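Local coordinates for carboxynorspermidine decarboxylase (Campylobacter jejuni subsp. jejuni 81116, PDB 3N29), which probably catalyses the pyridoxal-phosphate-dependent decarboxylation of carboxynorspermidine to norspermidine, at residues A[38-50]-A[369-383]. Numbering follows the deposited sequence.
With NSD (N-(3-aminopropyl)propane-1,3-diamine), chain D; PLP (pyridoxal-5'-phosphate), chain C.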
ATOM      1  N   PHE A  38      10.379  -9.068  25.055  1.00 63.51           N
ATOM      2  CA  PHE A  38      11.238 -10.024  24.298  1.00 64.41           C
ATOM      3  C   PHE A  38      10.513 -11.025  23.357  1.00 64.43           C
ATOM      4  O   PHE A  38       9.346 -11.366  23.569  1.00 65.12           O
ATOM      5  CB  PHE A  38      12.103 -10.802  25.258  1.00 64.25           C
ATOM      6  CG  PHE A  38      13.192 -11.550  24.586  1.00 64.97           C
ATOM      7  CD1 PHE A  38      13.035 -12.900  24.273  1.00 64.31           C
ATOM      8  CD2 PHE A  38      14.375 -10.898  24.218  1.00 65.56           C
ATOM      9  CE1 PHE A  38      14.055 -13.593  23.621  1.00 64.39           C
ATOM     10  CE2 PHE A  38      15.387 -11.591  23.567  1.00 65.14           C
ATOM     11  CZ  PHE A  38      15.222 -12.939  23.270  1.00 64.30           C
ATOM     12  N   TYR A  39      11.266 -11.545  22.378  1.00 64.27           N
ATOM     13  CA  TYR A  39      10.751 -12.079  21.105  1.00 63.94           C
ATOM     14  C   TYR A  39      10.658 -13.615  20.828  1.00 63.57           C
ATOM     15  O   TYR A  39       9.867 -13.982  19.978  1.00 63.74           O
ATOM     16  CB  TYR A  39      11.602 -11.459  19.960  1.00 63.88           C
ATOM     17  CG  TYR A  39      11.586  -9.932  19.858  1.00 62.15           C
ATOM     18  CD1 TYR A  39      12.607  -9.252  19.226  1.00 61.50           C
ATOM     19  CD2 TYR A  39      10.542  -9.169  20.397  1.00 62.34           C
ATOM     20  CE1 TYR A  39      12.584  -7.835  19.109  1.00 60.70           C
ATOM     21  CE2 TYR A  39      10.516  -7.734  20.286  1.00 60.62           C
ATOM     22  CZ  TYR A  39      11.534  -7.083  19.640  1.00 59.94           C
ATOM     23  OH  TYR A  39      11.492  -5.687  19.506  1.00 53.62           O
ATOM     24  N   GLU A  40      11.423 -14.503  21.483  1.00 62.91           N
ATOM     25  CA  GLU A  40      11.536 -15.939  20.997  1.00 62.29           C
ATOM     26  C   GLU A  40      10.275 -16.790  20.699  1.00 60.17           C
ATOM     27  O   GLU A  40      10.285 -17.527  19.702  1.00 61.83           O
ATOM     28  CB  GLU A  40      12.487 -16.800  21.894  1.00 63.80           C
ATOM     29  CG  GLU A  40      12.337 -18.418  21.760  1.00 66.21           C
ATOM     30  CD  GLU A  40      12.876 -19.017  20.415  1.00 69.59           C
ATOM     31  OE1 GLU A  40      14.117 -19.072  20.240  1.00 71.36           O
ATOM     32  OE2 GLU A  40      12.068 -19.443  19.539  1.00 71.31           O
ATOM     33  N   LYS A  41       9.233 -16.789  21.534  1.00 56.10           N
ATOM     34  CA  LYS A  41       8.094 -17.732  21.288  1.00 53.54           C
ATOM     35  C   LYS A  41       7.026 -17.206  20.289  1.00 49.59           C
ATOM     36  O   LYS A  41       6.081 -17.930  19.946  1.00 49.78           O
ATOM     37  CB  LYS A  41       7.390 -18.197  22.608  1.00 54.40           C
ATOM     38  CG  LYS A  41       7.486 -19.738  22.974  1.00 57.36           C
ATOM     39  CD  LYS A  41       6.078 -20.327  23.441  1.00 60.38           C
ATOM     40  CE  LYS A  41       6.099 -21.780  24.052  1.00 61.19           C
ATOM     41  NZ  LYS A  41       4.887 -22.075  24.981  1.00 61.44           N
ATOM     42  N   ILE A  42       7.190 -15.978  19.803  1.00 44.40           N
ATOM     43  CA  ILE A  42       6.133 -15.342  19.015  1.00 40.15           C
ATOM     44  C   ILE A  42       5.934 -15.904  17.607  1.00 37.02           C
ATOM     45  O   ILE A  42       6.819 -16.417  17.028  1.00 36.20           O
ATOM     46  CB  ILE A  42       6.281 -13.819  18.989  1.00 39.73           C
ATOM     47  CG1 ILE A  42       7.512 -13.376  18.234  1.00 37.48           C
ATOM     48  CG2 ILE A  42       6.363 -13.256  20.440  1.00 40.17           C
ATOM     49  CD1 ILE A  42       7.381 -11.995  17.719  1.00 31.27           C
ATOM     50  N   GLN A  43       4.703 -15.877  17.137  1.00 34.02           N
ATOM     51  CA  GLN A  43       4.406 -16.114  15.746  1.00 33.60           C
ATOM     52  C   GLN A  43       4.998 -14.842  15.076  1.00 29.89           C
ATOM     53  O   GLN A  43       4.761 -13.709  15.556  1.00 25.75           O
ATOM     54  CB  GLN A  43       2.879 -16.139  15.547  1.00 34.81           C
ATOM     55  CG  GLN A  43       2.205 -17.043  14.417  1.00 41.92           C
ATOM     56  CD  GLN A  43       2.230 -16.482  12.966  1.00 46.97           C
ATOM     57  OE1 GLN A  43       1.737 -15.357  12.661  1.00 47.66           O
ATOM     58  NE2 GLN A  43       2.754 -17.320  12.036  1.00 47.55           N
ATOM     59  N   THR A  44       5.708 -15.023  13.968  1.00 24.99           N
ATOM     60  CA  THR A  44       6.196 -13.866  13.187  1.00 23.98           C
ATOM     61  C   THR A  44       5.459 -13.904  11.890  1.00 21.62           C
ATOM     62  O   THR A  44       4.997 -14.949  11.490  1.00 22.20           O
ATOM     63  CB  THR A  44       7.732 -13.918  12.925  1.00 25.27           C
ATOM     64  OG1 THR A  44       8.054 -15.210  12.376  1.00 26.57           O
ATOM     65  CG2 THR A  44       8.496 -13.666  14.240  1.00 24.14           C
ATOM     66  N   PRO A  45       5.285 -12.761  11.251  1.00 20.37           N
ATOM     67  CA  PRO A  45       5.806 -11.494  11.716  1.00 18.13           C
ATOM     68  C   PRO A  45       4.896 -10.776  12.675  1.00 20.17           C
ATOM     69  O   PRO A  45       3.677 -11.146  12.812  1.00 17.67           O
ATOM     70  CB  PRO A  45       5.940 -10.678  10.417  1.00 18.50           C
ATOM     71  CG  PRO A  45       4.808 -11.231   9.562  1.00 18.29           C
ATOM     72  CD  PRO A  45       4.713 -12.677   9.909  1.00 20.73           C
ATOM     73  N   ALA A  46       5.446  -9.768  13.357  1.00 18.76           N
ATOM     74  CA  ALA A  46       4.625  -9.034  14.320  1.00 18.83           C
ATOM     75  C   ALA A  46       5.149  -7.599  14.452  1.00 17.10           C
ATOM     76  O   ALA A  46       6.334  -7.389  14.572  1.00 19.86           O
ATOM     77  CB  ALA A  46       4.620  -9.778  15.778  1.00 17.01           C
ATOM     78  N   TYR A  47       4.282  -6.605  14.530  1.00 17.52           N
ATOM     79  CA  TYR A  47       4.712  -5.288  14.936  1.00 17.60           C
ATOM     80  C   TYR A  47       4.578  -5.254  16.485  1.00 18.28           C
ATOM     81  O   TYR A  47       3.490  -5.580  16.986  1.00 18.25           O
ATOM     82  CB  TYR A  47       3.810  -4.182  14.396  1.00 17.10           C
ATOM     83  CG  TYR A  47       3.675  -4.052  12.865  1.00 18.24           C
ATOM     84  CD1 TYR A  47       4.554  -3.297  12.151  1.00 20.32           C
ATOM     85  CD2 TYR A  47       2.672  -4.726  12.169  1.00 15.86           C
ATOM     86  CE1 TYR A  47       4.434  -3.172  10.785  1.00 20.59           C
ATOM     87  CE2 TYR A  47       2.542  -4.583  10.804  1.00 19.64           C
ATOM     88  CZ  TYR A  47       3.461  -3.849  10.101  1.00 18.61           C
ATOM     89  OH  TYR A  47       3.295  -3.654   8.707  1.00 20.37           O
ATOM     90  N   ILE A  48       5.612  -4.837  17.189  1.00 18.13           N
ATOM     91  CA  ILE A  48       5.602  -4.830  18.640  1.00 19.47           C
ATOM     92  C   ILE A  48       5.849  -3.432  19.191  1.00 19.51           C
ATOM     93  O   ILE A  48       6.918  -2.836  19.031  1.00 19.04           O
ATOM     94  CB  ILE A  48       6.585  -5.863  19.199  1.00 20.25           C
ATOM     95  CG1 ILE A  48       6.349  -7.232  18.579  1.00 21.24           C
ATOM     96  CG2 ILE A  48       6.422  -5.921  20.772  1.00 20.54           C
ATOM     97  CD1 ILE A  48       7.319  -8.311  19.119  1.00 23.44           C
ATOM     98  N   LEU A  49       4.807  -2.840  19.688  1.00 18.54           N
ATOM     99  CA  LEU A  49       4.914  -1.505  20.323  1.00 19.43           C
ATOM    100  C   LEU A  49       5.347  -1.655  21.760  1.00 21.26           C
ATOM    101  O   LEU A  49       4.849  -2.556  22.452  1.00 20.06           O
ATOM    102  CB  LEU A  49       3.597  -0.810  20.246  1.00 20.43           C
ATOM    103  CG  LEU A  49       3.399   0.510  21.025  1.00 22.54           C
ATOM    104  CD1 LEU A  49       4.074   1.579  20.334  1.00 27.65           C
ATOM    105  CD2 LEU A  49       1.958   0.871  20.978  1.00 31.52           C
ATOM    106  N   GLU A  50       6.239  -0.775  22.206  1.00 20.42           N
ATOM    107  CA  GLU A  50       6.800  -0.854  23.545  1.00 22.62           C
ATOM    108  C   GLU A  50       6.179   0.252  24.372  1.00 22.43           C
ATOM    109  O   GLU A  50       6.348   1.411  24.068  1.00 19.26           O
ATOM    110  CB  GLU A  50       8.306  -0.809  23.510  1.00 23.39           C
ATOM    111  CG  GLU A  50       8.914  -1.987  22.752  1.00 29.03           C
ATOM    112  CD  GLU A  50      10.405  -1.828  22.498  1.00 35.42           C
ATOM    113  OE1 GLU A  50      11.170  -1.600  23.473  1.00 37.88           O
ATOM    114  OE2 GLU A  50      10.821  -1.918  21.330  1.00 37.52           O
ATOM    115  N   LYS A 369      15.542 -14.361  14.282  1.00 15.30           N
ATOM    116  CA  LYS A 369      14.601 -13.254  14.240  1.00 17.42           C
ATOM    117  C   LYS A 369      15.396 -12.029  13.728  1.00 17.70           C
ATOM    118  O   LYS A 369      16.517 -11.726  14.255  1.00 17.01           O
ATOM    119  CB  LYS A 369      14.061 -12.961  15.615  1.00 18.61           C
ATOM    120  CG  LYS A 369      13.360 -14.128  16.308  1.00 22.23           C
ATOM    121  CD  LYS A 369      11.957 -14.253  15.831  1.00 24.82           C
ATOM    122  CE  LYS A 369      11.075 -14.933  16.814  1.00 25.51           C
ATOM    123  NZ  LYS A 369      11.498 -16.336  17.045  1.00 28.59           N
ATOM    124  N   ILE A 370      14.813 -11.334  12.749  1.00 14.54           N
ATOM    125  CA  ILE A 370      15.304 -10.040  12.201  1.00 13.18           C
ATOM    126  C   ILE A 370      14.360  -8.940  12.691  1.00 13.86           C
ATOM    127  O   ILE A 370      13.097  -9.040  12.561  1.00 13.27           O
ATOM    128  CB  ILE A 370      15.293 -10.036  10.729  1.00 15.95           C
ATOM    129  CG1 ILE A 370      16.102 -11.238  10.181  1.00 17.75           C
ATOM    130  CG2 ILE A 370      15.678  -8.667  10.182  1.00 11.45           C
ATOM    131  CD1 ILE A 370      17.659 -11.013  10.368  1.00 18.44           C
ATOM    132  N   VAL A 371      14.929  -7.936  13.343  1.00 13.31           N
ATOM    133  CA  VAL A 371      14.153  -6.882  13.989  1.00 12.40           C
ATOM    134  C   VAL A 371      14.360  -5.578  13.191  1.00 12.20           C
ATOM    135  O   VAL A 371      15.458  -4.957  13.199  1.00 13.36           O
ATOM    136  CB  VAL A 371      14.569  -6.730  15.476  1.00 12.84           C
ATOM    137  CG1 VAL A 371      13.788  -5.584  16.191  1.00 11.97           C
ATOM    138  CG2 VAL A 371      14.408  -8.079  16.183  1.00 10.86           C
ATOM    139  N   PHE A 372      13.344  -5.187  12.446  1.00 11.63           N
ATOM    140  CA  PHE A 372      13.331  -3.924  11.702  1.00 12.34           C
ATOM    141  C   PHE A 372      12.919  -2.793  12.674  1.00 12.19           C
ATOM    142  O   PHE A 372      11.798  -2.776  13.266  1.00 12.57           O
ATOM    143  CB  PHE A 372      12.382  -3.994  10.500  1.00 12.26           C
ATOM    144  CG  PHE A 372      12.851  -4.925   9.421  1.00 12.87           C
ATOM    145  CD1 PHE A 372      13.865  -4.549   8.582  1.00 11.86           C
ATOM    146  CD2 PHE A 372      12.327  -6.171   9.315  1.00 12.13           C
ATOM    147  CE1 PHE A 372      14.325  -5.479   7.574  1.00 10.87           C
ATOM    148  CE2 PHE A 372      12.789  -7.108   8.378  1.00 12.84           C
ATOM    149  CZ  PHE A 372      13.779  -6.735   7.501  1.00  8.87           C
ATOM    150  N   LEU A 373      13.816  -1.830  12.789  1.00 11.29           N
ATOM    151  CA  LEU A 373      13.694  -0.783  13.838  1.00 13.28           C
ATOM    152  C   LEU A 373      12.703   0.311  13.422  1.00 13.13           C
ATOM    153  O   LEU A 373      12.698   0.741  12.245  1.00 12.59           O
ATOM    154  CB  LEU A 373      15.084  -0.161  14.127  1.00 11.92           C
ATOM    155  CG  LEU A 373      16.094  -1.152  14.723  1.00 13.93           C
ATOM    156  CD1 LEU A 373      17.474  -0.407  14.950  1.00 15.61           C
ATOM    157  CD2 LEU A 373      15.610  -1.741  16.064  1.00 15.94           C
ATOM    158  N   ASP A 374      11.902   0.786  14.382  1.00 12.37           N
ATOM    159  CA  ASP A 374      11.068   1.987  14.209  1.00 13.49           C
ATOM    160  C   ASP A 374      10.041   1.818  13.147  1.00 13.24           C
ATOM    161  O   ASP A 374      10.015   2.551  12.129  1.00 11.63           O
ATOM    162  CB  ASP A 374      11.921   3.223  13.939  1.00 14.58           C
ATOM    163  CG  ASP A 374      11.120   4.509  14.004  1.00 16.90           C
ATOM    164  OD1 ASP A 374      10.070   4.522  14.728  1.00 15.42           O
ATOM    165  OD2 ASP A 374      11.583   5.523  13.376  1.00 18.21           O
ATOM    166  N   GLN A 375       9.175   0.847  13.360  1.00 11.90           N
ATOM    167  CA  GLN A 375       8.186   0.461  12.396  1.00 13.14           C
ATOM    168  C   GLN A 375       6.726   0.514  12.878  1.00 12.15           C
ATOM    169  O   GLN A 375       5.887  -0.242  12.371  1.00 13.22           O
ATOM    170  CB  GLN A 375       8.520  -0.922  11.836  1.00 11.63           C
ATOM    171  CG  GLN A 375       9.860  -0.997  11.047  1.00 12.56           C
ATOM    172  CD  GLN A 375       9.882  -0.168   9.838  1.00 16.08           C
ATOM    173  OE1 GLN A 375      10.929   0.387   9.452  1.00 19.75           O
ATOM    174  NE2 GLN A 375       8.750   0.043   9.289  1.00 10.61           N
ATOM    175  N   ILE A 376       6.411   1.399  13.790  1.00 12.26           N
ATOM    176  CA  ILE A 376       5.040   1.523  14.244  1.00 13.16           C
ATOM    177  C   ILE A 376       4.305   2.677  13.573  1.00 14.33           C
ATOM    178  O   ILE A 376       3.100   2.602  13.448  1.00 14.81           O
ATOM    179  CB  ILE A 376       4.882   1.615  15.820  1.00 14.03           C
ATOM    180  CG1 ILE A 376       5.691   0.512  16.480  1.00 16.37           C
ATOM    181  CG2 ILE A 376       3.397   1.506  16.177  1.00 16.26           C
ATOM    182  CD1 ILE A 376       5.216  -0.951  16.207  1.00 17.46           C
ATOM    183  N   HIS A 377       5.010   3.731  13.137  1.00 13.74           N
ATOM    184  CA  HIS A 377       4.331   4.928  12.530  1.00 13.90           C
ATOM    185  C   HIS A 377       4.422   4.828  11.014  1.00 13.34           C
ATOM    186  O   HIS A 377       5.418   4.299  10.514  1.00 13.36           O
ATOM    187  CB  HIS A 377       4.969   6.213  13.059  1.00 13.22           C
ATOM    188  CG  HIS A 377       6.407   6.413  12.655  1.00 14.22           C
ATOM    189  ND1 HIS A 377       7.475   5.987  13.406  1.00 18.09           N
ATOM    190  CD2 HIS A 377       6.940   7.048  11.578  1.00 15.57           C
ATOM    191  CE1 HIS A 377       8.606   6.343  12.809  1.00 13.76           C
ATOM    192  NE2 HIS A 377       8.299   6.947  11.672  1.00 19.79           N
ATOM    193  N   TYR A 378       3.332   5.149  10.299  1.00 11.51           N
ATOM    194  CA  TYR A 378       3.272   5.126   8.804  1.00 11.42           C
ATOM    195  C   TYR A 378       3.635   3.750   8.279  1.00 11.83           C
ATOM    196  O   TYR A 378       4.325   3.603   7.252  1.00 13.22           O
ATOM    197  CB  TYR A 378       4.170   6.250   8.199  1.00 11.99           C
ATOM    198  CG  TYR A 378       3.597   7.622   8.506  1.00 10.64           C
ATOM    199  CD1 TYR A 378       2.562   8.155   7.719  1.00 10.69           C
ATOM    200  CD2 TYR A 378       4.041   8.374   9.569  1.00 12.43           C
ATOM    201  CE1 TYR A 378       2.034   9.340   7.941  1.00 12.31           C
ATOM    202  CE2 TYR A 378       3.472   9.607   9.864  1.00 12.24           C
ATOM    203  CZ  TYR A 378       2.455  10.083   9.038  1.00 12.12           C
ATOM    204  OH  TYR A 378       1.923  11.286   9.272  1.00 11.36           O
ATOM    205  N   THR A 379       3.192   2.716   9.013  1.00 10.23           N
ATOM    206  CA  THR A 379       3.412   1.349   8.578  1.00 11.69           C
ATOM    207  C   THR A 379       2.074   0.607   8.584  1.00 10.73           C
ATOM    208  O   THR A 379       1.420   0.395   7.554  1.00 11.52           O
ATOM    209  CB  THR A 379       4.401   0.576   9.516  1.00 11.31           C
ATOM    210  OG1 THR A 379       4.070   0.857  10.921  1.00 11.68           O
ATOM    211  CG2 THR A 379       5.850   0.989   9.181  1.00 10.12           C
ATOM    212  N   ILE A 380       1.687   0.206   9.782  1.00 10.92           N
ATOM    213  CA  ILE A 380       0.424  -0.510  10.028  1.00 10.45           C
ATOM    214  C   ILE A 380      -0.746   0.167   9.330  1.00 10.90           C
ATOM    215  O   ILE A 380      -1.537  -0.494   8.631  1.00 11.94           O
ATOM    216  CB  ILE A 380       0.146  -0.632  11.534  1.00  8.02           C
ATOM    217  CG1 ILE A 380       1.299  -1.383  12.230  1.00 13.52           C
ATOM    218  CG2 ILE A 380      -1.179  -1.359  11.792  1.00 13.02           C
ATOM    219  CD1 ILE A 380       1.371  -1.090  13.741  1.00  9.75           C
ATOM    220  N   VAL A 381      -0.835   1.486   9.497  1.00 10.99           N
ATOM    221  CA  VAL A 381      -1.935   2.282   8.928  1.00 10.74           C
ATOM    222  C   VAL A 381      -2.018   2.208   7.413  1.00 12.32           C
ATOM    223  O   VAL A 381      -3.046   2.625   6.859  1.00 12.55           O
ATOM    224  CB  VAL A 381      -1.807   3.785   9.337  1.00 10.93           C
ATOM    225  CG1 VAL A 381      -1.986   3.923  10.911  1.00  7.67           C
ATOM    226  CG2 VAL A 381      -0.455   4.414   8.875  1.00  9.48           C
ATOM    227  N   LYS A 382      -0.987   1.719   6.750  1.00 10.70           N
ATOM    228  CA  LYS A 382      -1.010   1.712   5.315  1.00 11.83           C
ATOM    229  C   LYS A 382      -0.507   0.418   4.737  1.00 10.57           C
ATOM    230  O   LYS A 382      -0.032   0.371   3.571  1.00 10.42           O
ATOM    231  CB  LYS A 382      -0.256   2.901   4.734  1.00 11.80           C
ATOM    232  CG  LYS A 382       1.225   2.923   5.003  1.00 15.61           C
ATOM    233  CD  LYS A 382       1.723   4.440   4.832  1.00 21.63           C
ATOM    234  CE  LYS A 382       1.331   5.209   3.548  1.00 25.98           C
ATOM    235  NZ  LYS A 382       2.106   4.836   2.313  1.00 27.84           N
ATOM    236  N   ASN A 383      -0.587  -0.642   5.522  1.00 10.34           N
ATOM    237  CA  ASN A 383      -0.155  -1.945   5.050  1.00  8.63           C
ATOM    238  C   ASN A 383      -1.226  -2.711   4.276  1.00 10.64           C
ATOM    239  O   ASN A 383      -2.401  -2.274   4.162  1.00  8.96           O
ATOM    240  CB  ASN A 383       0.550  -2.758   6.107  1.00  9.48           C
ATOM    241  CG  ASN A 383      -0.378  -3.344   7.195  1.00 11.78           C
ATOM    242  OD1 ASN A 383      -1.590  -3.297   7.081  1.00 10.02           O
ATOM    243  ND2 ASN A 383       0.247  -3.903   8.273  1.00 11.48           N
TER
HETATM  244  C1  NSD D1002       4.702  12.138   8.033  1.00 57.70           C
HETATM  245  N1  NSD D1002       5.795  12.495   8.891  1.00 56.76           N
HETATM  246  C2  NSD D1002       4.720  12.864   6.730  1.00 60.03           C
HETATM  247  N2  NSD D1002       2.967  11.922   5.408  1.00 61.40           N
HETATM  248  C3  NSD D1002       3.389  12.919   6.070  1.00 62.11           C
HETATM  249  N3  NSD D1002       3.593   7.615   4.903  1.00 52.57           N
HETATM  250  C4  NSD D1002       3.580  10.831   5.213  1.00 57.55           C
HETATM  251  C5  NSD D1002       2.832   9.807   4.405  1.00 56.37           C
HETATM  252  C6  NSD D1002       3.734   8.681   3.966  1.00 54.98           C
HETATM  253  N1  PLP C1001      -2.224  17.314  10.620  1.00 27.08           N
HETATM  254  C2  PLP C1001      -2.502  17.184   9.289  1.00 29.00           C
HETATM  255  C2A PLP C1001      -3.566  18.043   8.654  1.00 29.00           C
HETATM  256  C3  PLP C1001      -1.797  16.188   8.544  1.00 31.73           C
HETATM  257  O3  PLP C1001      -2.074  16.023   7.186  1.00 32.97           O
HETATM  258  C4  PLP C1001      -0.831  15.374   9.167  1.00 31.03           C
HETATM  259  C4A PLP C1001      -0.124  14.292   8.362  1.00 32.06           C
HETATM  260  C5  PLP C1001      -0.529  15.572  10.523  1.00 27.80           C
HETATM  261  C6  PLP C1001      -1.256  16.559  11.222  1.00 24.71           C
HETATM  262  C5A PLP C1001       0.507  14.739  11.242  1.00 25.19           C
HETATM  263  O4P PLP C1001       1.750  14.777  10.588  1.00 19.83           O
HETATM  264  P   PLP C1001       3.030  14.071  11.178  1.00 24.37           P
HETATM  265  O1P PLP C1001       2.651  12.621  11.416  1.00 21.88           O
HETATM  266  O2P PLP C1001       3.369  14.758  12.523  1.00 23.11           O
HETATM  267  O3P PLP C1001       4.141  14.294  10.255  1.00 21.52           O
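Y47, on strand 46-50, lays its ring against segment 375-383, and I380 covers one face of it. CB meets the CD1 methyls of I376 and I380. CG is anti to the carbonyl carbon (chi1 -60°), which swings the ring over the loop, where I380, running the opposite way, sets CG1 3.5 Å from the ring centroid in a CH-pi contact, nearest CG and CD2. CD1 and CE1 run by the carbonyl O of Q375, CD1 at 3.3 Å; T379 OG1 donates to that same oxygen (2.6 Å). CE2 and CZ lie beside N383 ND2 and I380 CG1. At the tip, OH accepts an almost straight bond from N383 ND2 (3.1 Å, 169°) and is also hydrogen-bonded to H305 O, while N383 OD1 is held by R417 of the second subunit. At the start of both segments, where Y39 and E40 are poorly ordered, the twice-bent K369 chain passes T44 CG2 and gives NZ to E40 O at 3.2 Å. Between strand 369-372 and N383 lie Y378, whose OH donates to PLP O1P (2.6 Å), and K382, which lines the norspermidine pocket. The paired phenol and apolar ring face thus hold this loop against strand 46-50 of the same mixed sheet, probably helping to position Y378 and K382.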